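Local coordinates for protein synthesis inhibitor, putative (Thermotoga maritima, PDB 2B33) that probably acts as a deaminase of the RutC (YjgF-like) family, binds calcium, and is a putative endoribonuclease assembled from three subunits, at residues A[86-97]-A[113-123]. Residues are numbered along the deposited sequence; the frame is centred on the assembly and turned at random.
Sequences KVTVFTTSMDYF and PARSFVAVAQL
The parallel strands 84-91 and 114-119 of a beta-alpha-beta unit pair along 86-91, in register from Lys-86 beside Ala-114 to Thr-91 beside Ala-119. Six backbone hydrogen bonds run from Val-87 N to Ala-114 O (2.9 Å) through Val-120 N to Thr-91 O (2.7 Å). On the face bearing Val-89, Thr-91 and Arg-115, the Phe-117 ring is held from both sides. Val-89 CG1 makes a CH-pi contact over one face, 3.7 Å from the ring centroid, and Phe-97 turns an edge to the opposite face in a T-shaped pair with centroids 5.0 Å apart and planes at 66°. Met-94 adds an oblique Met-aromatic contact, its SD 3.8 Å from Phe-117 CD1. Phe-97 opens the crossover helix 97-108 of the YjgF-like fold, which covers this face; Val-100 and Asn-101 of that helix also touch Phe-117. On the other face, Phe-90 CD1 packs against Val-118 CG2 and Val-120 CG1, and Leu-123 CD2 on Phe-90 CB. Bends at chi2 (59°) and chi4 (66°) lay the Lys-86 chain along its strand, so NZ donates to Val-87 O (2.9 Å) from above the carbonyl plane; Ser-116 N reaches that oxygen from the opposite face (3.2 Å). Glu-132 OE1 of the second subunit salt-bridges Lys-86 NZ and hydrogen-bonds Ser-116 OG.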
ATOM      1  N   LYS A  86      -7.349   3.395  -6.791  1.00 36.06           N
ATOM      2  CA  LYS A  86      -5.949   3.375  -6.435  1.00 35.73           C
ATOM      3  C   LYS A  86      -5.340   2.058  -6.869  1.00 35.76           C
ATOM      4  O   LYS A  86      -5.921   0.992  -6.627  1.00 35.51           O
ATOM      5  CB  LYS A  86      -5.796   3.560  -4.925  1.00 36.08           C
ATOM      6  CG  LYS A  86      -4.360   3.533  -4.391  1.00 35.73           C
ATOM      7  CD  LYS A  86      -3.465   4.598  -5.002  1.00 35.09           C
ATOM      8  CE  LYS A  86      -2.092   4.599  -4.356  1.00 36.64           C
ATOM      9  NZ  LYS A  86      -1.366   3.360  -4.642  1.00 35.55           N
ATOM     10  N   VAL A  87      -4.176   2.147  -7.504  1.00 34.94           N
ATOM     11  CA  VAL A  87      -3.425   0.989  -7.980  1.00 35.01           C
ATOM     12  C   VAL A  87      -1.986   1.115  -7.461  1.00 35.24           C
ATOM     13  O   VAL A  87      -1.493   2.216  -7.250  1.00 35.86           O
ATOM     14  CB  VAL A  87      -3.437   0.931  -9.538  1.00 35.08           C
ATOM     15  CG1 VAL A  87      -2.666  -0.258 -10.048  1.00 37.03           C
ATOM     16  CG2 VAL A  87      -4.881   0.870 -10.073  1.00 32.82           C
ATOM     17  N   THR A  88      -1.337  -0.016  -7.208  1.00 35.09           N
ATOM     18  CA  THR A  88       0.069  -0.025  -6.815  1.00 34.85           C
ATOM     19  C   THR A  88       0.749  -1.087  -7.668  1.00 34.95           C
ATOM     20  O   THR A  88       0.376  -2.254  -7.610  1.00 33.93           O
ATOM     21  CB  THR A  88       0.286  -0.298  -5.308  1.00 35.10           C
ATOM     22  OG1 THR A  88      -0.330   0.732  -4.531  1.00 32.43           O
ATOM     23  CG2 THR A  88       1.770  -0.303  -4.961  1.00 35.37           C
ATOM     24  N   VAL A  89       1.723  -0.663  -8.471  1.00 34.96           N
ATOM     25  CA  VAL A  89       2.483  -1.556  -9.332  1.00 34.44           C
ATOM     26  C   VAL A  89       3.816  -1.830  -8.645  1.00 35.22           C
ATOM     27  O   VAL A  89       4.521  -0.891  -8.248  1.00 34.65           O
ATOM     28  CB  VAL A  89       2.797  -0.924 -10.713  1.00 34.77           C
ATOM     29  CG1 VAL A  89       3.629  -1.875 -11.580  1.00 32.99           C
ATOM     30  CG2 VAL A  89       1.525  -0.542 -11.451  1.00 33.97           C
ATOM     31  N   PHE A  90       4.152  -3.115  -8.507  1.00 35.56           N
ATOM     32  CA  PHE A  90       5.437  -3.544  -7.976  1.00 34.71           C
ATOM     33  C   PHE A  90       6.141  -4.189  -9.145  1.00 35.30           C
ATOM     34  O   PHE A  90       5.490  -4.892  -9.919  1.00 35.78           O
ATOM     35  CB  PHE A  90       5.278  -4.590  -6.882  1.00 34.88           C
ATOM     36  CG  PHE A  90       4.466  -4.132  -5.708  1.00 36.51           C
ATOM     37  CD1 PHE A  90       5.041  -3.335  -4.718  1.00 37.37           C
ATOM     38  CD2 PHE A  90       3.133  -4.522  -5.573  1.00 33.98           C
ATOM     39  CE1 PHE A  90       4.295  -2.912  -3.618  1.00 39.88           C
ATOM     40  CE2 PHE A  90       2.379  -4.110  -4.478  1.00 36.87           C
ATOM     41  CZ  PHE A  90       2.962  -3.304  -3.495  1.00 36.89           C
ATOM     42  N   THR A  91       7.449  -3.942  -9.275  1.00 35.37           N
ATOM     43  CA  THR A  91       8.287  -4.557 -10.314  1.00 34.97           C
ATOM     44  C   THR A  91       9.657  -4.880  -9.736  1.00 34.41           C
ATOM     45  O   THR A  91       9.943  -4.549  -8.597  1.00 34.33           O
ATOM     46  CB  THR A  91       8.484  -3.648 -11.576  1.00 35.21           C
ATOM     47  OG1 THR A  91       9.048  -2.384 -11.201  1.00 34.80           O
ATOM     48  CG2 THR A  91       7.176  -3.411 -12.270  1.00 41.57           C
ATOM     49  N   THR A  92      10.479  -5.577 -10.506  1.00 34.61           N
ATOM     50  CA  THR A  92      11.862  -5.854 -10.105  1.00 36.27           C
ATOM     51  C   THR A  92      12.825  -4.860 -10.760  1.00 35.75           C
ATOM     52  O   THR A  92      13.994  -4.810 -10.392  1.00 35.86           O
ATOM     53  CB  THR A  92      12.281  -7.298 -10.425  1.00 35.43           C
ATOM     54  OG1 THR A  92      11.912  -7.617 -11.773  1.00 37.56           O
ATOM     55  CG2 THR A  92      11.598  -8.257  -9.464  1.00 38.70           C
ATOM     56  N   SER A  93      12.323  -4.064 -11.706  1.00 36.23           N
ATOM     57  CA  SER A  93      13.140  -3.092 -12.416  1.00 35.95           C
ATOM     58  C   SER A  93      12.314  -1.966 -13.012  1.00 35.96           C
ATOM     59  O   SER A  93      11.278  -2.217 -13.619  1.00 36.86           O
ATOM     60  CB  SER A  93      13.870  -3.775 -13.565  1.00 35.75           C
ATOM     61  OG  SER A  93      14.593  -2.828 -14.334  1.00 34.75           O
ATOM     62  N   MET A  94      12.800  -0.732 -12.876  1.00 35.31           N
ATOM     63  CA  MET A  94      12.141   0.430 -13.483  1.00 35.14           C
ATOM     64  C   MET A  94      12.284   0.498 -15.007  1.00 34.74           C
ATOM     65  O   MET A  94      11.538   1.256 -15.651  1.00 34.03           O
ATOM     66  CB  MET A  94      12.602   1.746 -12.842  1.00 34.90           C
ATOM     67  CG  MET A  94      11.980   1.996 -11.490  1.00 36.46           C
ATOM     68  SD  MET A  94      10.191   2.094 -11.581  1.00 41.81           S
ATOM     69  CE  MET A  94       9.820   2.071  -9.875  1.00 42.76           C
ATOM     70  N   ASP A  95      13.213  -0.291 -15.570  1.00 34.25           N
ATOM     71  CA  ASP A  95      13.379  -0.429 -17.025  1.00 34.97           C
ATOM     72  C   ASP A  95      12.072  -0.810 -17.732  1.00 36.08           C
ATOM     73  O   ASP A  95      11.908  -0.527 -18.918  1.00 36.12           O
ATOM     74  CB  ASP A  95      14.420  -1.513 -17.361  1.00 35.18           C
ATOM     75  CG  ASP A  95      15.802  -1.166 -16.896  1.00 36.89           C
ATOM     76  OD1 ASP A  95      15.992  -0.026 -16.449  1.00 33.60           O
ATOM     77  OD2 ASP A  95      16.694  -2.041 -16.979  1.00 42.18           O
ATOM     78  N   TYR A  96      11.172  -1.472 -17.005  1.00 37.64           N
ATOM     79  CA  TYR A  96       9.860  -1.878 -17.511  1.00 38.87           C
ATOM     80  C   TYR A  96       8.758  -0.804 -17.471  1.00 39.76           C
ATOM     81  O   TYR A  96       7.653  -1.060 -17.951  1.00 39.43           O
ATOM     82  CB  TYR A  96       9.346  -3.085 -16.697  1.00 38.74           C
ATOM     83  CG  TYR A  96      10.316  -4.253 -16.585  1.00 37.84           C
ATOM     84  CD1 TYR A  96      11.014  -4.714 -17.699  1.00 36.81           C
ATOM     85  CD2 TYR A  96      10.496  -4.924 -15.379  1.00 33.10           C
ATOM     86  CE1 TYR A  96      11.906  -5.785 -17.603  1.00 38.23           C
ATOM     87  CE2 TYR A  96      11.384  -6.007 -15.281  1.00 37.79           C
ATOM     88  CZ  TYR A  96      12.079  -6.427 -16.399  1.00 35.06           C
ATOM     89  OH  TYR A  96      12.951  -7.483 -16.321  1.00 39.08           O
ATOM     90  N   PHE A  97       9.048   0.373 -16.912  1.00 39.89           N
ATOM     91  CA  PHE A  97       8.057   1.449 -16.746  1.00 38.46           C
ATOM     92  C   PHE A  97       7.285   1.807 -18.013  1.00 37.67           C
ATOM     93  O   PHE A  97       6.051   1.720 -18.029  1.00 36.11           O
ATOM     94  CB  PHE A  97       8.737   2.704 -16.192  1.00 39.08           C
ATOM     95  CG  PHE A  97       7.788   3.829 -15.856  1.00 42.03           C
ATOM     96  CD1 PHE A  97       7.051   3.798 -14.675  1.00 43.96           C
ATOM     97  CD2 PHE A  97       7.661   4.932 -16.692  1.00 44.49           C
ATOM     98  CE1 PHE A  97       6.191   4.834 -14.341  1.00 44.26           C
ATOM     99  CE2 PHE A  97       6.803   5.977 -16.365  1.00 45.35           C
ATOM    100  CZ  PHE A  97       6.067   5.926 -15.182  1.00 43.51           C
ATOM    101  N   PRO A 113      -6.959   5.994 -12.522  1.00 37.48           N
ATOM    102  CA  PRO A 113      -6.943   5.963 -11.068  1.00 37.12           C
ATOM    103  C   PRO A 113      -5.627   6.476 -10.508  1.00 35.93           C
ATOM    104  O   PRO A 113      -4.654   6.629 -11.252  1.00 35.42           O
ATOM    105  CB  PRO A 113      -7.084   4.475 -10.744  1.00 37.65           C
ATOM    106  CG  PRO A 113      -6.562   3.769 -11.906  1.00 37.00           C
ATOM    107  CD  PRO A 113      -6.809   4.645 -13.098  1.00 37.29           C
ATOM    108  N   ALA A 114      -5.599   6.720  -9.198  1.00 35.10           N
ATOM    109  CA  ALA A 114      -4.369   7.139  -8.522  1.00 33.97           C
ATOM    110  C   ALA A 114      -3.415   5.955  -8.591  1.00 32.97           C
ATOM    111  O   ALA A 114      -3.867   4.811  -8.676  1.00 30.60           O
ATOM    112  CB  ALA A 114      -4.648   7.518  -7.086  1.00 33.65           C
ATOM    113  N   ARG A 115      -2.106   6.215  -8.572  1.00 33.47           N
ATOM    114  CA  ARG A 115      -1.132   5.140  -8.698  1.00 33.87           C
ATOM    115  C   ARG A 115       0.247   5.416  -8.088  1.00 33.04           C
ATOM    116  O   ARG A 115       0.676   6.560  -7.986  1.00 32.04           O
ATOM    117  CB  ARG A 115      -0.949   4.830 -10.189  1.00 33.29           C
ATOM    118  CG  ARG A 115      -0.145   3.581 -10.497  1.00 37.00           C
ATOM    119  CD  ARG A 115       0.016   3.361 -11.984  1.00 39.10           C
ATOM    120  NE  ARG A 115       0.891   4.356 -12.611  1.00 44.39           N
ATOM    121  CZ  ARG A 115       1.290   4.329 -13.883  1.00 42.66           C
ATOM    122  NH1 ARG A 115       0.911   3.344 -14.701  1.00 42.22           N
ATOM    123  NH2 ARG A 115       2.084   5.295 -14.348  1.00 42.15           N
ATOM    124  N   SER A 116       0.902   4.334  -7.661  1.00 33.00           N
ATOM    125  CA  SER A 116       2.309   4.322  -7.230  1.00 32.32           C
ATOM    126  C   SER A 116       2.952   3.170  -7.995  1.00 31.32           C
ATOM    127  O   SER A 116       2.361   2.105  -8.139  1.00 29.39           O
ATOM    128  CB  SER A 116       2.483   4.113  -5.728  1.00 32.38           C
ATOM    129  OG  SER A 116       2.239   5.302  -5.007  1.00 31.40           O
ATOM    130  N   PHE A 117       4.155   3.408  -8.503  1.00 32.96           N
ATOM    131  CA  PHE A 117       4.897   2.443  -9.289  1.00 34.00           C
ATOM    132  C   PHE A 117       6.266   2.390  -8.619  1.00 35.55           C
ATOM    133  O   PHE A 117       7.000   3.384  -8.645  1.00 36.89           O
ATOM    134  CB  PHE A 117       4.990   2.963 -10.720  1.00 35.67           C
ATOM    135  CG  PHE A 117       5.285   1.912 -11.762  1.00 33.98           C
ATOM    136  CD1 PHE A 117       6.466   1.185 -11.744  1.00 40.28           C
ATOM    137  CD2 PHE A 117       4.412   1.722 -12.821  1.00 35.07           C
ATOM    138  CE1 PHE A 117       6.739   0.249 -12.729  1.00 38.64           C
ATOM    139  CE2 PHE A 117       4.682   0.798 -13.802  1.00 37.25           C
ATOM    140  CZ  PHE A 117       5.842   0.063 -13.764  1.00 38.73           C
ATOM    141  N   VAL A 118       6.590   1.253  -7.998  1.00 36.24           N
ATOM    142  CA  VAL A 118       7.866   1.065  -7.286  1.00 36.23           C
ATOM    143  C   VAL A 118       8.531  -0.243  -7.692  1.00 35.88           C
ATOM    144  O   VAL A 118       7.853  -1.188  -8.101  1.00 36.29           O
ATOM    145  CB  VAL A 118       7.694   1.108  -5.738  1.00 36.09           C
ATOM    146  CG1 VAL A 118       7.161   2.450  -5.315  1.00 37.85           C
ATOM    147  CG2 VAL A 118       6.780  -0.014  -5.221  1.00 37.94           C
ATOM    148  N   ALA A 119       9.857  -0.286  -7.578  1.00 35.03           N
ATOM    149  CA  ALA A 119      10.633  -1.479  -7.921  1.00 35.75           C
ATOM    150  C   ALA A 119      11.204  -2.083  -6.644  1.00 35.44           C
ATOM    151  O   ALA A 119      12.045  -1.467  -5.984  1.00 34.90           O
ATOM    152  CB  ALA A 119      11.746  -1.159  -8.900  1.00 34.92           C
ATOM    153  N   VAL A 120      10.726  -3.282  -6.304  1.00 35.49           N
ATOM    154  CA  VAL A 120      11.160  -4.007  -5.105  1.00 35.35           C
ATOM    155  C   VAL A 120      12.293  -4.978  -5.461  1.00 34.98           C
ATOM    156  O   VAL A 120      12.692  -5.087  -6.620  1.00 33.13           O
ATOM    157  CB  VAL A 120       9.979  -4.733  -4.389  1.00 35.70           C
ATOM    158  CG1 VAL A 120       8.893  -3.739  -4.024  1.00 34.29           C
ATOM    159  CG2 VAL A 120       9.408  -5.896  -5.221  1.00 37.39           C
ATOM    160  N   ALA A 121      12.810  -5.673  -4.451  1.00 35.27           N
ATOM    161  CA  ALA A 121      13.913  -6.620  -4.626  1.00 35.26           C
ATOM    162  C   ALA A 121      13.498  -7.961  -5.227  1.00 36.04           C
ATOM    163  O   ALA A 121      14.233  -8.518  -6.034  1.00 35.40           O
ATOM    164  CB  ALA A 121      14.602  -6.858  -3.294  1.00 34.50           C
ATOM    165  N   GLN A 122      12.327  -8.469  -4.838  1.00 36.44           N
ATOM    166  CA  GLN A 122      11.864  -9.787  -5.273  1.00 36.35           C
ATOM    167  C   GLN A 122      10.353  -9.914  -5.086  1.00 36.26           C
ATOM    168  O   GLN A 122       9.789  -9.338  -4.151  1.00 35.25           O
ATOM    169  CB  GLN A 122      12.619 -10.844  -4.455  1.00 36.58           C
ATOM    170  CG  GLN A 122      12.283 -12.297  -4.695  1.00 37.49           C
ATOM    171  CD  GLN A 122      13.210 -13.225  -3.901  1.00 38.57           C
ATOM    172  OE1 GLN A 122      13.675 -12.885  -2.805  1.00 39.61           O
ATOM    173  NE2 GLN A 122      13.476 -14.403  -4.456  1.00 34.91           N
ATOM    174  N   LEU A 123       9.712 -10.660  -5.990  1.00 35.90           N
ATOM    175  CA  LEU A 123       8.266 -10.884  -5.974  1.00 35.66           C
ATOM    176  C   LEU A 123       7.955 -12.386  -5.866  1.00 35.46           C
ATOM    177  O   LEU A 123       8.858 -13.211  -6.032  1.00 34.18           O
ATOM    178  CB  LEU A 123       7.640 -10.276  -7.245  1.00 36.21           C
ATOM    179  CG  LEU A 123       7.604  -8.742  -7.366  1.00 36.18           C
ATOM    180  CD1 LEU A 123       7.238  -8.296  -8.773  1.00 34.88           C
ATOM    181  CD2 LEU A 123       6.639  -8.117  -6.352  1.00 32.52           C
TER
HETATM  182  O   HOH W   1      14.914  -6.006  -8.029  1.00 29.89           O